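Local coordinates for bacterioferritin (Rhodobacter capsulatus, PDB 1JGC), which probably stores iron, oxidising Fe(2+) with dioxygen at a ferroxidase centre and laying down the ferric mineral inside a 24-subunit, heme-containing shell, at residues 24-29 with 47-52; 82-87 with 139-144; 96-101 with 126-131. All coordinates share one frame; numbering follows the deposited sequence.

Interaction 1: 24-29 with 47-52; sequences QYWVHF and ESIEEM. With HEM (protoporphyrin IX containing Fe), chain D.
Y25 and S48 mark the near point of two antiparallel helices, with their CA atoms 5.0 Å apart and the short axes of 24-29 and 47-52 at 159°. The small side chain of S48 is consistent with so close an approach. Its CB packs on CB of Y25, and its OG lies at the edge of the W26 indole, in the ring plane, 3.3 Å from CE3. That hydroxyl is hydrogen-bonded to the backbone O of I22, one turn before W26.

The Y25 ring meets both E47 and E51. CB of E47 sits over the centre of the ring, 3.9 Å from the centroid, in a CH-pi contact. CG of E51 touches the ring at CE2.

W26 turns the other way, to the heme. With CG anti to the backbone N (chi1 -159°), the indole lies between F29 on one face and the heme vinyl carbon CAC on the opposite face. Its CH2 reaches the heme methyl CMD at 3.6 Å. The methyl CE of M52 crosses to CE3 of W26, and CG1 of I49 meets the ring at its edge. NE1 of W26 is hydrogen-bonded to OD1 of D56 of the second subunit.

SD of M52 binds the heme iron at 2.6 Å. M52 of the second subunit supplies the other axial sulfur, so one heme joins the dimer.

The contact thus faces two metal sites. Thioether ligation and apolar packing serve the heme. On the other side E51 gathers with E18 and E127 at the ferroxidase centre, which is metal-free here.

Interaction 2: 82-87 with 139-144; sequences GPRETL and SLYDRL
R84 and Y141 carry most of this contact, and D142 fastens its outer side. CB of R84 sits over one face of the Y141 ring, offset toward the rim, 3.4 Å from CZ. The centroid lies 3.7 Å from that CB, in a CH-pi contact. The arginine chain then runs on past the ring, and its CD comes 3.5 Å from CE1 of Y141. The guanidinium stands almost perpendicular to the ring (89° between planes), with CD1 of Y141 near its own plane. It is therefore the aliphatic part of R84, not its charged end, that covers the phenol. P83 touches the edge of the same ring through CB, 3.9 Å from CE2 of Y141, and CD1 of L87 lies 4.2 Å from CD2 of Y141.

Beyond the ring the guanidinium meets D142 side-on. NE of R84 donates to OD1 of D142 at 3.0 Å, and NH2 of R84 donates to OD2 at 3.2 Å. NH2 also reaches OD1, so that oxygen takes two donors. Both carboxylate oxygens use their syn lone pairs, and the two planar groups are nearly coplanar. CG of R84 is anti to the backbone N (chi1 -166°) and the chain is extended to NE, which carries the charge across to the facing helix.

In the next shell, NH1 of R84 forms a salt bridge with E88, giving the guanidinium a second carboxylate partner.

The site joins the start of helix 83-111, with G82 at its N-cap position, to the end of helix 114-144, with the short axes antiparallel at 157°. Y141 also meets F149 of the short helix 146-152. L87 leans on M40 of helix 38-64, and W35 of a third subunit makes a cation-pi contact with R143.

Interaction 3: 96-101 with 126-131; sequences DALKLY and DEEGHV
L98, E127 and Y101 have the most surface buried here, where helices 83-111 and 114-144 run antiparallel, their short axes 10.1 Å apart. The side chains of L98 and E127 lie alongside each other, pointing opposite ways, with CD2 of L98 3.7 Å from CB of E127. The same methyl touches CG of E128, while CD1 packs on CG2 of V131 at 3.8 Å. One leucine thus fills the space before three residues of the facing helix. With an alanine in place of L98, a gap would probably open beside V131 and the aliphatic stem of E127 would be freer to shift.

Y101 meets the other end of E127. OE2 of E127 lies at the ring edge, in its plane, 3.2 Å from CE2 of Y101, and the Y101 OH reaches the same oxygen in a weak hydrogen bond of 3.5 Å. E127 is bent at chi2 (64°), which folds its carboxylate back toward the tyrosine. E128 forms salt bridges with R102 and with R61 of a fifth subunit.

E127 is a ligand for both ferroxidase irons and H130 for the second; the site is metal-free here. This is one side of the four-helix bundle that holds the dinuclear site of the ferritin-like family.

Interaction 1 joins helices 5-34 and 38-64, the first hairpin of the bundle. Interactions 2 and 3 both join helices 83-111 and 114-144, the second hairpin. Along the chain interaction 1 closes first, and interaction 3 is nested inside interaction 2. The centres of interactions 1 and 3 are about 15 Å apart. They meet across the core, where OE1 of E50 and NE2 of H130 form a probable hydrogen bond of 2.9 Å. Both hairpins supply ferroxidase ligands: E51 from interaction 1, E127 and H130 from interaction 3. The centre of interaction 2 is about 18 Å from that of interaction 1 and about 20 Å from that of interaction 3. It touches interaction 1 through H28 and T86, and closes one end of the second hairpin.

Interaction 1: 24-29 with 47-52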
loop_
_atom_site.group_PDB
_atom_site.type_symbol
_atom_site.label_atom_id
_atom_site.label_comp_id
_atom_site.label_asym_id
_atom_site.label_seq_id
_atom_site.Cartn_x
_atom_site.Cartn_y
_atom_site.Cartn_z
ATOM N N GLN A 24 28.397 37.112 18.998
ATOM C CA GLN A 24 27.923 37.309 20.356
ATOM C C GLN A 24 26.886 36.244 20.703
ATOM O O GLN A 24 26.922 35.672 21.786
ATOM C CB GLN A 24 27.336 38.716 20.528
ATOM C CG GLN A 24 26.948 39.055 21.967
ATOM C CD GLN A 24 26.500 40.499 22.124
ATOM O OE1 GLN A 24 27.290 41.433 21.962
ATOM N NE2 GLN A 24 25.226 40.689 22.433
ATOM N N TYR A 25 25.972 35.971 19.777
ATOM C CA TYR A 25 24.939 34.970 20.010
ATOM C C TYR A 25 25.543 33.580 20.097
ATOM O O TYR A 25 25.129 32.767 20.931
ATOM C CB TYR A 25 23.893 34.983 18.895
ATOM C CG TYR A 25 22.892 36.116 18.974
ATOM C CD1 TYR A 25 22.106 36.303 20.113
ATOM C CD2 TYR A 25 22.730 36.999 17.912
ATOM C CE1 TYR A 25 21.184 37.349 20.191
ATOM C CE2 TYR A 25 21.821 38.041 17.974
ATOM C CZ TYR A 25 21.053 38.217 19.114
ATOM O OH TYR A 25 20.176 39.283 19.178
ATOM N N TRP A 26 26.528 33.304 19.246
ATOM C CA TRP A 26 27.141 31.988 19.253
ATOM C C TRP A 26 27.916 31.710 20.530
ATOM O O TRP A 26 27.882 30.599 21.043
ATOM C CB TRP A 26 28.047 31.796 18.036
ATOM C CG TRP A 26 28.264 30.349 17.745
ATOM C CD1 TRP A 26 29.230 29.540 18.272
ATOM C CD2 TRP A 26 27.416 29.501 16.959
ATOM N NE1 TRP A 26 29.032 28.241 17.869
ATOM C CE2 TRP A 26 27.924 28.187 17.066
ATOM C CE3 TRP A 26 26.273 29.723 16.184
ATOM C CZ2 TRP A 26 27.323 27.095 16.424
ATOM C CZ3 TRP A 26 25.677 28.642 15.547
ATOM C CH2 TRP A 26 26.203 27.342 15.674
ATOM N N VAL A 27 28.615 32.711 21.048
ATOM C CA VAL A 27 29.353 32.518 22.283
ATOM C C VAL A 27 28.339 32.291 23.406
ATOM O O VAL A 27 28.535 31.446 24.271
ATOM C CB VAL A 27 30.237 33.750 22.624
ATOM C CG1 VAL A 27 30.904 33.549 23.963
ATOM C CG2 VAL A 27 31.288 33.951 21.558
ATOM N N HIS A 28 27.249 33.046 23.381
ATOM C CA HIS A 28 26.218 32.910 24.393
ATOM C C HIS A 28 25.600 31.529 24.344
ATOM O O HIS A 28 25.277 30.947 25.380
ATOM C CB HIS A 28 25.156 33.986 24.207
ATOM C CG HIS A 28 25.560 35.317 24.754
ATOM N ND1 HIS A 28 24.831 36.465 24.540
ATOM C CD2 HIS A 28 26.607 35.677 25.536
ATOM C CE1 HIS A 28 25.409 37.475 25.168
ATOM N NE2 HIS A 28 26.489 37.022 25.780
ATOM N N PHE A 29 25.441 31.002 23.136
ATOM C CA PHE A 29 24.889 29.662 22.958
ATOM C C PHE A 29 25.814 28.668 23.672
ATOM O O PHE A 29 25.376 27.892 24.515
ATOM C CB PHE A 29 24.780 29.344 21.457
ATOM C CG PHE A 29 24.947 27.888 21.121
ATOM C CD1 PHE A 29 24.090 26.933 21.642
ATOM C CD2 PHE A 29 25.978 27.474 20.285
ATOM C CE1 PHE A 29 24.258 25.586 21.338
ATOM C CE2 PHE A 29 26.152 26.125 19.975
ATOM C CZ PHE A 29 25.294 25.182 20.500
ATOM N N GLU A 47 19.079 32.471 16.878
ATOM C CA GLU A 47 19.270 33.889 16.607
ATOM C C GLU A 47 20.587 34.153 15.880
ATOM O O GLU A 47 20.646 34.999 14.996
ATOM C CB GLU A 47 19.198 34.692 17.908
ATOM C CG GLU A 47 17.824 34.663 18.582
ATOM C CD GLU A 47 17.844 35.282 19.992
ATOM O OE1 GLU A 47 18.765 34.950 20.774
ATOM O OE2 GLU A 47 16.942 36.095 20.327
ATOM N N SER A 48 21.637 33.427 16.243
ATOM C CA SER A 48 22.935 33.593 15.596
ATOM C C SER A 48 22.830 33.209 14.119
ATOM O O SER A 48 23.370 33.887 13.248
ATOM C CB SER A 48 23.995 32.719 16.291
ATOM O OG SER A 48 25.265 32.807 15.659
ATOM N N ILE A 49 22.137 32.113 13.845
ATOM C CA ILE A 49 21.957 31.657 12.473
ATOM C C ILE A 49 21.034 32.607 11.690
ATOM O O ILE A 49 21.117 32.697 10.471
ATOM C CB ILE A 49 21.433 30.194 12.459
ATOM C CG1 ILE A 49 22.527 29.284 13.023
ATOM C CG2 ILE A 49 21.067 29.759 11.053
ATOM C CD1 ILE A 49 22.187 27.822 13.069
ATOM N N GLU A 50 20.160 33.325 12.387
ATOM C CA GLU A 50 19.301 34.286 11.705
ATOM C C GLU A 50 20.194 35.422 11.222
ATOM O O GLU A 50 20.096 35.855 10.076
ATOM C CB GLU A 50 18.239 34.861 12.646
ATOM C CG GLU A 50 16.915 34.112 12.635
ATOM C CD GLU A 50 15.846 34.779 13.519
ATOM O OE1 GLU A 50 15.535 35.990 13.282
ATOM O OE2 GLU A 50 15.324 34.088 14.443
ATOM N N GLU A 51 21.070 35.901 12.101
ATOM C CA GLU A 51 21.963 36.983 11.745
ATOM C C GLU A 51 22.882 36.593 10.595
ATOM O O GLU A 51 23.242 37.427 9.771
ATOM C CB GLU A 51 22.792 37.418 12.956
ATOM C CG GLU A 51 21.968 38.017 14.091
ATOM C CD GLU A 51 21.054 39.140 13.621
ATOM O OE1 GLU A 51 21.548 40.088 12.968
ATOM O OE2 GLU A 51 19.838 39.070 13.906
ATOM N N MET A 52 23.279 35.331 10.545
ATOM C CA MET A 52 24.143 34.885 9.469
ATOM C C MET A 52 23.404 35.138 8.166
ATOM O O MET A 52 23.990 35.586 7.182
ATOM C CB MET A 52 24.460 33.398 9.623
ATOM C CG MET A 52 25.461 33.097 10.731
ATOM S SD MET A 52 25.643 31.322 11.073
ATOM C CE MET A 52 25.623 31.334 12.865
HETATM C CHA HEM D . 25.500 27.882 9.120
HETATM C CHB HEM D . 26.852 32.024 6.990
HETATM C CHC HEM D . 29.798 32.840 10.690
HETATM C CHD HEM D . 28.938 28.459 12.469
HETATM C C1A HEM D . 25.474 29.040 8.345
HETATM C C2A HEM D . 24.373 29.567 7.561
HETATM C C3A HEM D . 24.920 30.482 6.685
HETATM C C4A HEM D . 26.179 30.857 7.291
HETATM C CMA HEM D . 24.221 31.175 5.501
HETATM C CAA HEM D . 22.872 29.458 7.827
HETATM C CBA HEM D . 22.251 28.080 7.970
HETATM C CGA HEM D . 22.316 27.276 6.698
HETATM O O1A HEM D . 21.873 26.103 6.726
HETATM O O2A HEM D . 22.803 27.812 5.673
HETATM C C1B HEM D . 27.775 32.637 7.815
HETATM C C2B HEM D . 28.353 33.952 7.590
HETATM C C3B HEM D . 29.255 34.167 8.601
HETATM C C4B HEM D . 29.131 33.017 9.501
HETATM C CMB HEM D . 28.010 34.931 6.468
HETATM C CAB HEM D . 30.025 35.323 8.715
HETATM C CBB HEM D . 31.349 35.385 9.116
HETATM C C1C HEM D . 29.729 31.775 11.559
HETATM C C2C HEM D . 30.368 31.746 12.859
HETATM C C3C HEM D . 30.124 30.502 13.397
HETATM C C4C HEM D . 29.376 29.772 12.372
HETATM C CMC HEM D . 31.152 32.903 13.501
HETATM C CAC HEM D . 30.466 30.043 14.671
HETATM C CBC HEM D . 31.537 30.461 15.444
HETATM C C1D HEM D . 27.969 27.869 11.680
HETATM C C2D HEM D . 27.412 26.543 11.909
HETATM C C3D HEM D . 26.429 26.360 10.956
HETATM C C4D HEM D . 26.358 27.603 10.176
HETATM C CMD HEM D . 27.831 25.535 12.987
HETATM C CAD HEM D . 25.732 25.012 10.741
HETATM C CBD HEM D . 24.254 24.911 11.067
HETATM C CGD HEM D . 23.737 23.471 11.018
HETATM O O1D HEM D . 24.012 22.766 10.014
HETATM O O2D HEM D . 23.046 23.052 11.978
HETATM N NA HEM D . 26.417 30.054 8.411
HETATM N NB HEM D . 28.221 32.091 9.020
HETATM N NC HEM D . 29.004 30.630 11.335
HETATM N ND HEM D . 27.322 28.507 10.618
HETATM FE FE HEM D . 27.707 30.335 9.860
#

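Interaction 2: 82-87 with 139-144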
loop_
_atom_site.group_PDB
_atom_site.type_symbol
_atom_site.label_atom_id
_atom_site.label_comp_id
_atom_site.label_asym_id
_atom_site.label_seq_id
_atom_site.Cartn_x
_atom_site.Cartn_y
_atom_site.Cartn_z
ATOM N N GLY A 82 26.595 35.578 32.933
ATOM C CA GLY A 82 25.524 34.822 33.554
ATOM C C GLY A 82 24.247 34.853 32.737
ATOM O O GLY A 82 24.133 35.628 31.782
ATOM N N PRO A 83 23.258 34.021 33.085
ATOM C CA PRO A 83 21.989 33.986 32.348
ATOM C C PRO A 83 21.393 35.364 32.056
ATOM O O PRO A 83 21.218 35.737 30.903
ATOM C CB PRO A 83 21.083 33.153 33.254
ATOM C CG PRO A 83 22.050 32.193 33.900
ATOM C CD PRO A 83 23.255 33.060 34.207
ATOM N N ARG A 84 21.089 36.126 33.100
ATOM C CA ARG A 84 20.482 37.439 32.906
ATOM C C ARG A 84 21.360 38.426 32.144
ATOM O O ARG A 84 20.857 39.181 31.319
ATOM C CB ARG A 84 20.074 38.050 34.247
ATOM C CG ARG A 84 19.153 39.246 34.110
ATOM C CD ARG A 84 18.656 39.696 35.470
ATOM N NE ARG A 84 17.533 40.625 35.372
ATOM C CZ ARG A 84 17.621 41.846 34.862
ATOM N NH1 ARG A 84 18.787 42.285 34.406
ATOM N NH2 ARG A 84 16.542 42.624 34.812
ATOM N N GLU A 85 22.664 38.422 32.406
ATOM C CA GLU A 85 23.565 39.346 31.717
ATOM C C GLU A 85 23.575 39.135 30.205
ATOM O O GLU A 85 23.651 40.111 29.443
ATOM C CB GLU A 85 25.008 39.216 32.226
ATOM C CG GLU A 85 25.258 39.761 33.608
ATOM C CD GLU A 85 24.521 38.964 34.686
ATOM O OE1 GLU A 85 24.667 37.707 34.721
ATOM O OE2 GLU A 85 23.794 39.599 35.505
ATOM N N THR A 86 23.522 37.874 29.766
ATOM C CA THR A 86 23.542 37.590 28.330
ATOM C C THR A 86 22.298 38.180 27.666
ATOM O O THR A 86 22.361 38.676 26.538
ATOM C CB THR A 86 23.645 36.056 28.029
ATOM O OG1 THR A 86 22.546 35.362 28.624
ATOM C CG2 THR A 86 24.940 35.489 28.584
ATOM N N LEU A 87 21.172 38.140 28.375
ATOM C CA LEU A 87 19.944 38.711 27.838
ATOM C C LEU A 87 20.161 40.214 27.724
ATOM O O LEU A 87 19.781 40.831 26.731
ATOM C CB LEU A 87 18.756 38.429 28.766
ATOM C CG LEU A 87 18.319 36.973 28.897
ATOM C CD1 LEU A 87 17.160 36.871 29.859
ATOM C CD2 LEU A 87 17.921 36.446 27.533
ATOM N N SER A 139 11.612 40.188 31.453
ATOM C CA SER A 139 10.496 40.404 32.352
ATOM C C SER A 139 10.144 39.101 33.064
ATOM O O SER A 139 9.859 39.087 34.264
ATOM C CB SER A 139 9.288 40.893 31.569
ATOM O OG SER A 139 8.128 40.774 32.356
ATOM N N LEU A 140 10.164 38.002 32.317
ATOM C CA LEU A 140 9.855 36.700 32.887
ATOM C C LEU A 140 10.960 36.275 33.849
ATOM O O LEU A 140 10.711 35.553 34.816
ATOM C CB LEU A 140 9.708 35.655 31.776
ATOM C CG LEU A 140 9.428 34.226 32.237
ATOM C CD1 LEU A 140 8.090 34.183 32.953
ATOM C CD2 LEU A 140 9.424 33.291 31.038
ATOM N N TYR A 141 12.181 36.722 33.576
ATOM C CA TYR A 141 13.321 36.389 34.415
ATOM C C TYR A 141 13.142 36.992 35.811
ATOM O O TYR A 141 13.331 36.315 36.822
ATOM C CB TYR A 141 14.609 36.912 33.773
ATOM C CG TYR A 141 15.875 36.451 34.440
ATOM C CD1 TYR A 141 16.249 36.942 35.687
ATOM C CD2 TYR A 141 16.700 35.505 33.829
ATOM C CE1 TYR A 141 17.418 36.499 36.318
ATOM C CE2 TYR A 141 17.869 35.056 34.449
ATOM C CZ TYR A 141 18.218 35.556 35.694
ATOM O OH TYR A 141 19.351 35.101 36.323
ATOM N N ASP A 142 12.761 38.263 35.866
ATOM C CA ASP A 142 12.568 38.920 37.148
ATOM C C ASP A 142 11.361 38.345 37.886
ATOM O O ASP A 142 11.380 38.203 39.104
ATOM C CB ASP A 142 12.405 40.432 36.951
ATOM C CG ASP A 142 13.636 41.074 36.321
ATOM O OD1 ASP A 142 14.754 40.534 36.522
ATOM O OD2 ASP A 142 13.489 42.121 35.638
ATOM N N ARG A 143 10.310 38.010 37.150
ATOM C CA ARG A 143 9.115 37.454 37.765
ATOM C C ARG A 143 9.370 36.072 38.360
ATOM O O ARG A 143 8.932 35.785 39.475
ATOM C CB ARG A 143 7.979 37.369 36.748
ATOM C CG ARG A 143 6.831 36.508 37.221
ATOM C CD ARG A 143 5.657 36.559 36.278
ATOM N NE ARG A 143 4.828 37.736 36.506
ATOM C CZ ARG A 143 4.656 38.705 35.614
ATOM N NH1 ARG A 143 5.267 38.626 34.438
ATOM N NH2 ARG A 143 3.860 39.735 35.883
ATOM N N LEU A 144 10.078 35.220 37.622
ATOM C CA LEU A 144 10.375 33.873 38.089
ATOM C C LEU A 144 11.493 33.861 39.124
ATOM O O LEU A 144 11.447 33.095 40.091
ATOM C CB LEU A 144 10.800 32.975 36.920
ATOM C CG LEU A 144 9.805 32.691 35.801
ATOM C CD1 LEU A 144 10.448 31.796 34.769
ATOM C CD2 LEU A 144 8.568 32.036 36.377
#

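Interaction 3: 96-101 with 126-131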
loop_
_atom_site.group_PDB
_atom_site.type_symbol
_atom_site.label_atom_id
_atom_site.label_comp_id
_atom_site.label_asym_id
_atom_site.label_seq_id
_atom_site.Cartn_x
_atom_site.Cartn_y
_atom_site.Cartn_z
ATOM N N ASP A 96 21.569 49.145 19.649
ATOM C CA ASP A 96 22.577 49.810 18.835
ATOM C C ASP A 96 22.292 49.539 17.365
ATOM O O ASP A 96 22.347 50.456 16.538
ATOM C CB ASP A 96 23.980 49.310 19.170
ATOM C CG ASP A 96 24.450 49.771 20.528
ATOM O OD1 ASP A 96 23.799 50.684 21.103
ATOM O OD2 ASP A 96 25.477 49.231 21.013
ATOM N N ALA A 97 21.985 48.282 17.037
ATOM C CA ALA A 97 21.689 47.912 15.652
ATOM C C ALA A 97 20.466 48.667 15.129
ATOM O O ALA A 97 20.497 49.208 14.025
ATOM C CB ALA A 97 21.474 46.393 15.530
ATOM N N LEU A 98 19.390 48.715 15.909
ATOM C CA LEU A 98 18.196 49.433 15.463
ATOM C C LEU A 98 18.512 50.906 15.183
ATOM O O LEU A 98 18.036 51.497 14.206
ATOM C CB LEU A 98 17.085 49.332 16.513
ATOM C CG LEU A 98 16.245 48.056 16.488
ATOM C CD1 LEU A 98 15.382 47.999 17.739
ATOM C CD2 LEU A 98 15.373 48.035 15.244
ATOM N N LYS A 99 19.320 51.491 16.055
ATOM C CA LYS A 99 19.711 52.884 15.922
ATOM C C LYS A 99 20.367 53.056 14.561
ATOM O O LYS A 99 19.984 53.923 13.776
ATOM C CB LYS A 99 20.696 53.241 17.039
ATOM C CG LYS A 99 21.143 54.680 17.066
ATOM C CD LYS A 99 22.058 54.934 18.266
ATOM C CE LYS A 99 22.506 56.404 18.343
ATOM N NZ LYS A 99 23.378 56.830 17.195
ATOM N N LEU A 100 21.344 52.202 14.280
ATOM C CA LEU A 100 22.061 52.256 13.017
ATOM C C LEU A 100 21.174 52.021 11.805
ATOM O O LEU A 100 21.322 52.702 10.786
ATOM C CB LEU A 100 23.195 51.233 13.014
ATOM C CG LEU A 100 23.871 50.988 11.660
ATOM C CD1 LEU A 100 24.489 52.275 11.156
ATOM C CD2 LEU A 100 24.930 49.905 11.802
ATOM N N TYR A 101 20.258 51.058 11.908
ATOM C CA TYR A 101 19.381 50.739 10.784
ATOM C C TYR A 101 18.383 51.838 10.461
ATOM O O TYR A 101 18.091 52.079 9.293
ATOM C CB TYR A 101 18.616 49.434 11.027
ATOM C CG TYR A 101 19.478 48.206 11.217
ATOM C CD1 TYR A 101 20.769 48.135 10.695
ATOM C CD2 TYR A 101 18.985 47.096 11.900
ATOM C CE1 TYR A 101 21.547 46.984 10.854
ATOM C CE2 TYR A 101 19.750 45.939 12.062
ATOM C CZ TYR A 101 21.024 45.892 11.537
ATOM O OH TYR A 101 21.759 44.742 11.688
ATOM N N ASP A 126 12.793 42.787 11.828
ATOM C CA ASP A 126 13.292 41.588 12.499
ATOM C C ASP A 126 13.892 41.930 13.867
ATOM O O ASP A 126 13.655 41.231 14.851
ATOM C CB ASP A 126 14.372 40.885 11.669
ATOM C CG ASP A 126 13.847 40.331 10.363
ATOM O OD1 ASP A 126 12.639 40.011 10.276
ATOM O OD2 ASP A 126 14.658 40.199 9.418
ATOM N N GLU A 127 14.680 42.999 13.928
ATOM C CA GLU A 127 15.292 43.371 15.189
ATOM C C GLU A 127 14.253 43.775 16.239
ATOM O O GLU A 127 14.420 43.479 17.420
ATOM C CB GLU A 127 16.330 44.477 14.971
ATOM C CG GLU A 127 17.784 44.026 15.230
ATOM C CD GLU A 127 18.290 42.930 14.270
ATOM O OE1 GLU A 127 17.716 41.807 14.238
ATOM O OE2 GLU A 127 19.287 43.186 13.542
ATOM N N GLU A 128 13.176 44.436 15.829
ATOM C CA GLU A 128 12.165 44.797 16.806
ATOM C C GLU A 128 11.536 43.499 17.313
ATOM O O GLU A 128 11.089 43.416 18.462
ATOM C CB GLU A 128 11.120 45.746 16.202
ATOM C CG GLU A 128 11.575 47.210 16.238
ATOM C CD GLU A 128 10.452 48.227 16.032
ATOM O OE1 GLU A 128 9.294 47.966 16.430
ATOM O OE2 GLU A 128 10.735 49.313 15.489
ATOM N N GLY A 129 11.538 42.478 16.458
ATOM C CA GLY A 129 11.010 41.183 16.846
ATOM C C GLY A 129 11.857 40.576 17.960
ATOM O O GLY A 129 11.321 40.078 18.960
ATOM N N HIS A 130 13.180 40.614 17.795
ATOM C CA HIS A 130 14.095 40.089 18.808
ATOM C C HIS A 130 13.972 40.904 20.098
ATOM O O HIS A 130 13.995 40.348 21.195
ATOM C CB HIS A 130 15.544 40.147 18.311
ATOM C CG HIS A 130 15.841 39.196 17.194
ATOM N ND1 HIS A 130 16.946 39.333 16.376
ATOM C CD2 HIS A 130 15.189 38.085 16.766
ATOM C CE1 HIS A 130 16.961 38.348 15.492
ATOM N NE2 HIS A 130 15.905 37.577 15.708
ATOM N N VAL A 131 13.844 42.222 19.966
ATOM C CA VAL A 131 13.715 43.080 21.137
ATOM C C VAL A 131 12.474 42.676 21.918
ATOM O O VAL A 131 12.513 42.545 23.141
ATOM C CB VAL A 131 13.593 44.579 20.744
ATOM C CG1 VAL A 131 13.245 45.414 21.965
ATOM C CG2 VAL A 131 14.895 45.068 20.155
#